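PDB 5TZJ: glycosyl transferase from Staphylococcus aureus, which is a family 2 glycosyltransferase that binds uridine-diphosphate-N-acetylglucosamine and also carries a TarS-type linker domain. Local coordinates for residues F133-I147 with M183-D197. Sequence-based numbering, arbitrary orientation.
Sequences FKETAPEVTLLNSRI and MKAYLNANRISVLSD
At one margin of the mixed sheet of this family 2 glycosyltransferase, Ala137 pairs antiparallel with Val194 of strand 192-195, whose other edge pairs with strand 115-122. Ala137 and Val194 form a hydrogen-bonded pair, Ala137 N to Val194 O at 2.7 Å and Val194 N to Ala137 O at 2.8 Å. The chain then turns a corner at Pro138 before meeting Ile192, and there a side chain takes over: Ser193 OG donates to Pro138 O (2.6 Å) from above the carbonyl plane and also bonds Ser113. Past the corner Val140 N bonds Ile192 O (2.8 Å), and a water bridges Val140 O and Ile192 N.

At the other end, Thr136 OG1 is gripped twice, accepting from Ser196 N (2.8 Å) and donating to Asp197 OD1 from above the carboxylate plane. Its chi1 of -65° sets OG1 beside the backbone N and leaves CG2 against Val194 O. Ser196 OG donates to Phe133 O while lying at the edge of the Phe133 ring.

On the exposed side, Glu139 OE2 makes a salt bridge to Arg191 NE (2.8 Å); the carboxylate and guanidinium planes are 67° apart, so this is not a flat two-pronged pairing. On the sheet face that carries Ala137, Val140, Ile192 and Val194, Val140 CG2 meets Ile192 CG2, and Ile147 CD1 sits over the centre of the Tyr186 ring, 3.9 Å from its centroid, in a CH-pi contact; the same methyl also meets Ile192 CD1. Tyr186 OH bonds Thr150 O, while Leu142 CD2 packs on CD2 of the ring. Polar bonds thus fix the segment's path along the strand, and apolar contacts tie its later residues to helix 177-188.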
loop_
_atom_site.group_PDB
_atom_site.type_symbol
_atom_site.label_atom_id
_atom_site.label_comp_id
_atom_site.label_asym_id
_atom_site.label_seq_id
_atom_site.Cartn_x
_atom_site.Cartn_y
_atom_site.Cartn_z
ATOM N N PHE A 133 11.807 5.119 7.248
ATOM C CA PHE A 133 13.074 4.451 6.989
ATOM C C PHE A 133 14.272 5.240 7.503
ATOM O O PHE A 133 15.399 4.991 7.070
ATOM C CB PHE A 133 13.234 4.170 5.495
ATOM C CG PHE A 133 12.348 3.065 4.986
ATOM C CD1 PHE A 133 12.530 1.758 5.415
ATOM C CD2 PHE A 133 11.338 3.333 4.070
ATOM C CE1 PHE A 133 11.711 0.735 4.941
ATOM C CE2 PHE A 133 10.517 2.319 3.585
ATOM C CZ PHE A 133 10.704 1.026 4.026
ATOM N N LYS A 134 14.056 6.189 8.418
ATOM C CA LYS A 134 15.181 6.987 8.910
ATOM C C LYS A 134 16.082 6.209 9.855
ATOM O O LYS A 134 17.181 6.677 10.158
ATOM C CB LYS A 134 14.682 8.253 9.615
ATOM C CG LYS A 134 13.938 9.244 8.715
ATOM C CD LYS A 134 14.849 9.822 7.636
ATOM C CE LYS A 134 14.142 9.938 6.285
ATOM N NZ LYS A 134 12.861 10.730 6.336
ATOM N N GLU A 135 15.655 5.040 10.314
ATOM C CA GLU A 135 16.380 4.286 11.322
ATOM C C GLU A 135 16.060 2.809 11.146
ATOM O O GLU A 135 14.958 2.444 10.721
ATOM C CB GLU A 135 15.990 4.761 12.727
ATOM C CG GLU A 135 17.082 4.605 13.781
ATOM C CD GLU A 135 16.728 5.316 15.085
ATOM O OE1 GLU A 135 17.575 5.319 16.013
ATOM O OE2 GLU A 135 15.603 5.875 15.179
ATOM N N THR A 136 17.029 1.960 11.451
ATOM C CA THR A 136 16.743 0.542 11.559
ATOM C C THR A 136 16.100 0.275 12.910
ATOM O O THR A 136 16.523 0.826 13.931
ATOM C CB THR A 136 18.015 -0.282 11.406
ATOM O OG1 THR A 136 18.546 -0.114 10.082
ATOM C CG2 THR A 136 17.727 -1.743 11.656
ATOM N N ALA A 137 15.055 -0.541 12.920
ATOM C CA ALA A 137 14.344 -0.787 14.163
ATOM C C ALA A 137 13.888 -2.235 14.258
ATOM O O ALA A 137 13.160 -2.720 13.384
ATOM C CB ALA A 137 13.142 0.149 14.282
ATOM N N PRO A 138 14.284 -2.956 15.305
ATOM C CA PRO A 138 13.869 -4.367 15.418
ATOM C C PRO A 138 12.382 -4.542 15.664
ATOM O O PRO A 138 11.816 -5.575 15.296
ATOM C CB PRO A 138 14.690 -4.883 16.611
ATOM C CG PRO A 138 15.727 -3.832 16.860
ATOM C CD PRO A 138 15.154 -2.544 16.414
ATOM N N GLU A 139 11.724 -3.570 16.273
ATOM C CA GLU A 139 10.321 -3.721 16.628
ATOM C C GLU A 139 9.657 -2.371 16.459
ATOM O O GLU A 139 10.111 -1.398 17.058
ATOM C CB GLU A 139 10.159 -4.222 18.068
ATOM C CG GLU A 139 8.704 -4.442 18.464
ATOM C CD GLU A 139 8.520 -5.704 19.281
ATOM O OE1 GLU A 139 8.743 -5.656 20.505
ATOM O OE2 GLU A 139 8.164 -6.755 18.685
ATOM N N VAL A 140 8.611 -2.318 15.632
ATOM C CA VAL A 140 7.789 -1.123 15.461
ATOM C C VAL A 140 6.326 -1.543 15.459
ATOM O O VAL A 140 5.982 -2.705 15.205
ATOM C CB VAL A 140 8.105 -0.352 14.150
ATOM C CG1 VAL A 140 9.540 0.127 14.139
ATOM C CG2 VAL A 140 7.818 -1.259 12.927
ATOM N N THR A 141 5.453 -0.563 15.699
ATOM C CA THR A 141 4.017 -0.799 15.735
ATOM C C THR A 141 3.292 0.166 14.804
ATOM O O THR A 141 3.841 1.176 14.345
ATOM C CB THR A 141 3.433 -0.664 17.159
ATOM O OG1 THR A 141 3.184 0.717 17.449
ATOM C CG2 THR A 141 4.418 -1.207 18.214
ATOM N N LEU A 142 2.037 -0.187 14.524
ATOM C CA LEU A 142 1.170 0.660 13.726
ATOM C C LEU A 142 0.975 2.018 14.357
ATOM O O LEU A 142 0.733 2.988 13.639
ATOM C CB LEU A 142 -0.190 -0.007 13.535
ATOM C CG LEU A 142 -0.293 -1.085 12.463
ATOM C CD1 LEU A 142 -1.631 -1.845 12.565
ATOM C CD2 LEU A 142 -0.125 -0.462 11.070
ATOM N N LEU A 143 1.104 2.120 15.683
ATOM C CA LEU A 143 0.834 3.370 16.375
ATOM C C LEU A 143 2.089 4.095 16.833
ATOM O O LEU A 143 1.979 5.222 17.319
ATOM C CB LEU A 143 -0.078 3.127 17.589
ATOM C CG LEU A 143 -1.482 2.572 17.340
ATOM C CD1 LEU A 143 -2.193 2.351 18.677
ATOM C CD2 LEU A 143 -2.263 3.511 16.429
ATOM N N ASN A 144 3.279 3.506 16.737
ATOM C CA ASN A 144 4.431 4.276 17.202
ATOM C C ASN A 144 5.415 4.542 16.077
ATOM O O ASN A 144 6.554 4.936 16.324
ATOM C CB ASN A 144 5.112 3.619 18.410
ATOM C CG ASN A 144 5.902 2.352 18.058
ATOM O OD1 ASN A 144 6.129 2.005 16.877
ATOM N ND2 ASN A 144 6.347 1.658 19.105
ATOM N N SER A 145 4.986 4.331 14.837
ATOM C CA SER A 145 5.859 4.506 13.694
ATOM C C SER A 145 4.985 4.938 12.530
ATOM O O SER A 145 3.757 4.956 12.633
ATOM C CB SER A 145 6.598 3.208 13.361
ATOM O OG SER A 145 5.670 2.288 12.732
ATOM N N ARG A 146 5.620 5.253 11.404
ATOM C CA ARG A 146 4.887 5.638 10.206
ATOM C C ARG A 146 4.728 4.469 9.226
ATOM O O ARG A 146 4.607 4.705 8.026
ATOM C CB ARG A 146 5.588 6.796 9.494
ATOM C CG ARG A 146 6.119 7.881 10.395
ATOM C CD ARG A 146 5.232 9.117 10.304
ATOM N NE ARG A 146 5.056 9.522 8.917
ATOM C CZ ARG A 146 4.098 10.339 8.517
ATOM N NH1 ARG A 146 3.272 10.851 9.418
ATOM N NH2 ARG A 146 3.966 10.642 7.233
ATOM N N ILE A 147 4.735 3.218 9.693
ATOM C CA ILE A 147 4.639 2.119 8.717
ATOM C C ILE A 147 3.328 2.179 7.945
ATOM O O ILE A 147 3.249 1.697 6.813
ATOM C CB ILE A 147 4.801 0.750 9.376
ATOM C CG1 ILE A 147 3.758 0.567 10.489
ATOM C CG2 ILE A 147 6.243 0.573 9.876
ATOM C CD1 ILE A 147 3.670 -0.889 10.994
ATOM N N MET A 183 -2.058 -4.212 5.066
ATOM C CA MET A 183 -2.710 -3.877 6.335
ATOM C C MET A 183 -3.072 -5.141 7.099
ATOM O O MET A 183 -2.882 -5.210 8.326
ATOM C CB MET A 183 -3.966 -3.005 6.109
ATOM C CG MET A 183 -3.686 -1.538 5.969
ATOM S SD MET A 183 -2.958 -0.735 7.447
ATOM C CE MET A 183 -3.961 -1.433 8.759
ATOM N N LYS A 184 -3.591 -6.150 6.388
ATOM C CA LYS A 184 -3.823 -7.463 6.990
ATOM C C LYS A 184 -2.531 -8.040 7.566
ATOM O O LYS A 184 -2.521 -8.584 8.679
ATOM C CB LYS A 184 -4.403 -8.443 5.949
ATOM C CG LYS A 184 -5.913 -8.315 5.654
ATOM C CD LYS A 184 -6.348 -9.270 4.498
ATOM C CE LYS A 184 -7.864 -9.193 4.182
ATOM N NZ LYS A 184 -8.320 -10.041 3.016
ATOM N N ALA A 185 -1.438 -7.964 6.808
ATOM C CA ALA A 185 -0.186 -8.534 7.316
ATOM C C ALA A 185 0.281 -7.758 8.543
ATOM O O ALA A 185 0.753 -8.350 9.519
ATOM C CB ALA A 185 0.900 -8.510 6.237
ATOM N N TYR A 186 0.135 -6.428 8.520
ATOM C CA TYR A 186 0.489 -5.644 9.709
ATOM C C TYR A 186 -0.367 -6.050 10.901
ATOM O O TYR A 186 0.142 -6.250 12.020
ATOM C CB TYR A 186 0.308 -4.153 9.439
ATOM C CG TYR A 186 1.348 -3.444 8.578
ATOM C CD1 TYR A 186 2.617 -3.933 8.428
ATOM C CD2 TYR A 186 1.030 -2.229 7.951
ATOM C CE1 TYR A 186 3.576 -3.217 7.644
ATOM C CE2 TYR A 186 1.953 -1.500 7.210
ATOM C CZ TYR A 186 3.233 -2.006 7.053
ATOM O OH TYR A 186 4.123 -1.285 6.285
ATOM N N LEU A 187 -1.684 -6.142 10.693
ATOM C CA LEU A 187 -2.602 -6.417 11.797
ATOM C C LEU A 187 -2.364 -7.798 12.444
ATOM O O LEU A 187 -2.646 -7.985 13.632
ATOM C CB LEU A 187 -4.043 -6.284 11.300
ATOM C CG LEU A 187 -4.601 -4.856 11.064
ATOM C CD1 LEU A 187 -5.909 -4.884 10.271
ATOM C CD2 LEU A 187 -4.790 -4.043 12.384
ATOM N N ASN A 188 -1.868 -8.777 11.691
ATOM C CA ASN A 188 -1.695 -10.130 12.202
ATOM C C ASN A 188 -0.291 -10.437 12.709
ATOM O O ASN A 188 -0.098 -11.478 13.345
ATOM C CB ASN A 188 -2.049 -11.158 11.108
ATOM C CG ASN A 188 -3.539 -11.281 10.919
ATOM O OD1 ASN A 188 -4.229 -11.916 11.727
ATOM N ND2 ASN A 188 -4.055 -10.650 9.875
ATOM N N ALA A 189 0.689 -9.583 12.448
ATOM C CA ALA A 189 2.061 -9.962 12.726
ATOM C C ALA A 189 2.342 -9.776 14.207
ATOM O O ALA A 189 1.811 -8.871 14.845
ATOM C CB ALA A 189 3.039 -9.123 11.905
ATOM N N ASN A 190 3.162 -10.653 14.759
ATOM C CA ASN A 190 3.592 -10.447 16.131
ATOM C C ASN A 190 4.700 -9.417 16.217
ATOM O O ASN A 190 4.815 -8.723 17.229
ATOM C CB ASN A 190 4.050 -11.763 16.750
ATOM C CG ASN A 190 2.910 -12.732 16.922
ATOM O OD1 ASN A 190 1.785 -12.328 17.258
ATOM N ND2 ASN A 190 3.177 -14.020 16.677
ATOM N N ARG A 191 5.502 -9.279 15.169
ATOM C CA ARG A 191 6.598 -8.322 15.193
ATOM C C ARG A 191 6.827 -7.792 13.787
ATOM O O ARG A 191 6.906 -8.571 12.821
ATOM C CB ARG A 191 7.893 -8.949 15.725
ATOM C CG ARG A 191 9.101 -8.134 15.348
ATOM C CD ARG A 191 10.307 -8.486 16.171
ATOM N NE ARG A 191 9.966 -8.536 17.583
ATOM C CZ ARG A 191 10.836 -8.396 18.577
ATOM N NH1 ARG A 191 12.118 -8.183 18.311
ATOM N NH2 ARG A 191 10.406 -8.486 19.826
ATOM N N ILE A 192 6.944 -6.474 13.693
ATOM C CA ILE A 192 7.191 -5.746 12.457
ATOM C C ILE A 192 8.493 -4.997 12.659
ATOM O O ILE A 192 8.672 -4.330 13.685
ATOM C CB ILE A 192 6.044 -4.750 12.147
ATOM C CG1 ILE A 192 4.678 -5.443 12.103
ATOM C CG2 ILE A 192 6.316 -3.954 10.846
ATOM C CD1 ILE A 192 3.493 -4.440 11.904
ATOM N N SER A 193 9.391 -5.078 11.700
ATOM C CA SER A 193 10.713 -4.495 11.877
ATOM C C SER A 193 11.035 -3.651 10.661
ATOM O O SER A 193 10.370 -3.732 9.632
ATOM C CB SER A 193 11.796 -5.567 12.060
ATOM O OG SER A 193 11.348 -6.577 12.932
ATOM N N VAL A 194 12.078 -2.845 10.780
ATOM C CA VAL A 194 12.501 -1.943 9.721
ATOM C C VAL A 194 14.001 -2.069 9.601
ATOM O O VAL A 194 14.730 -1.846 10.586
ATOM C CB VAL A 194 12.108 -0.482 9.992
ATOM C CG1 VAL A 194 12.496 0.384 8.795
ATOM C CG2 VAL A 194 10.598 -0.370 10.262
ATOM N N LEU A 195 14.467 -2.420 8.408
ATOM C CA LEU A 195 15.893 -2.525 8.136
ATOM C C LEU A 195 16.267 -1.396 7.178
ATOM O O LEU A 195 15.779 -1.352 6.043
ATOM C CB LEU A 195 16.222 -3.913 7.583
ATOM C CG LEU A 195 17.650 -4.297 7.242
ATOM C CD1 LEU A 195 18.078 -5.512 8.002
ATOM C CD2 LEU A 195 17.600 -4.676 5.826
ATOM N N SER A 196 17.079 -0.448 7.663
ATOM C CA SER A 196 17.434 0.738 6.893
ATOM C C SER A 196 18.938 0.898 6.673
ATOM O O SER A 196 19.392 2.008 6.388
ATOM C CB SER A 196 16.885 1.984 7.579
ATOM O OG SER A 196 15.499 2.106 7.373
ATOM N N ASP A 197 19.722 -0.183 6.760
ATOM C CA ASP A 197 21.178 -0.037 6.731
ATOM C C ASP A 197 21.703 0.430 5.370
ATOM O O ASP A 197 22.726 1.135 5.315
ATOM C CB ASP A 197 21.835 -1.353 7.152
ATOM C CG ASP A 197 21.703 -1.600 8.646
ATOM O OD1 ASP A 197 21.135 -0.732 9.338
ATOM O OD2 ASP A 197 22.170 -2.641 9.139
HETATM O O HOH W 1 5.817 -5.053 16.034
#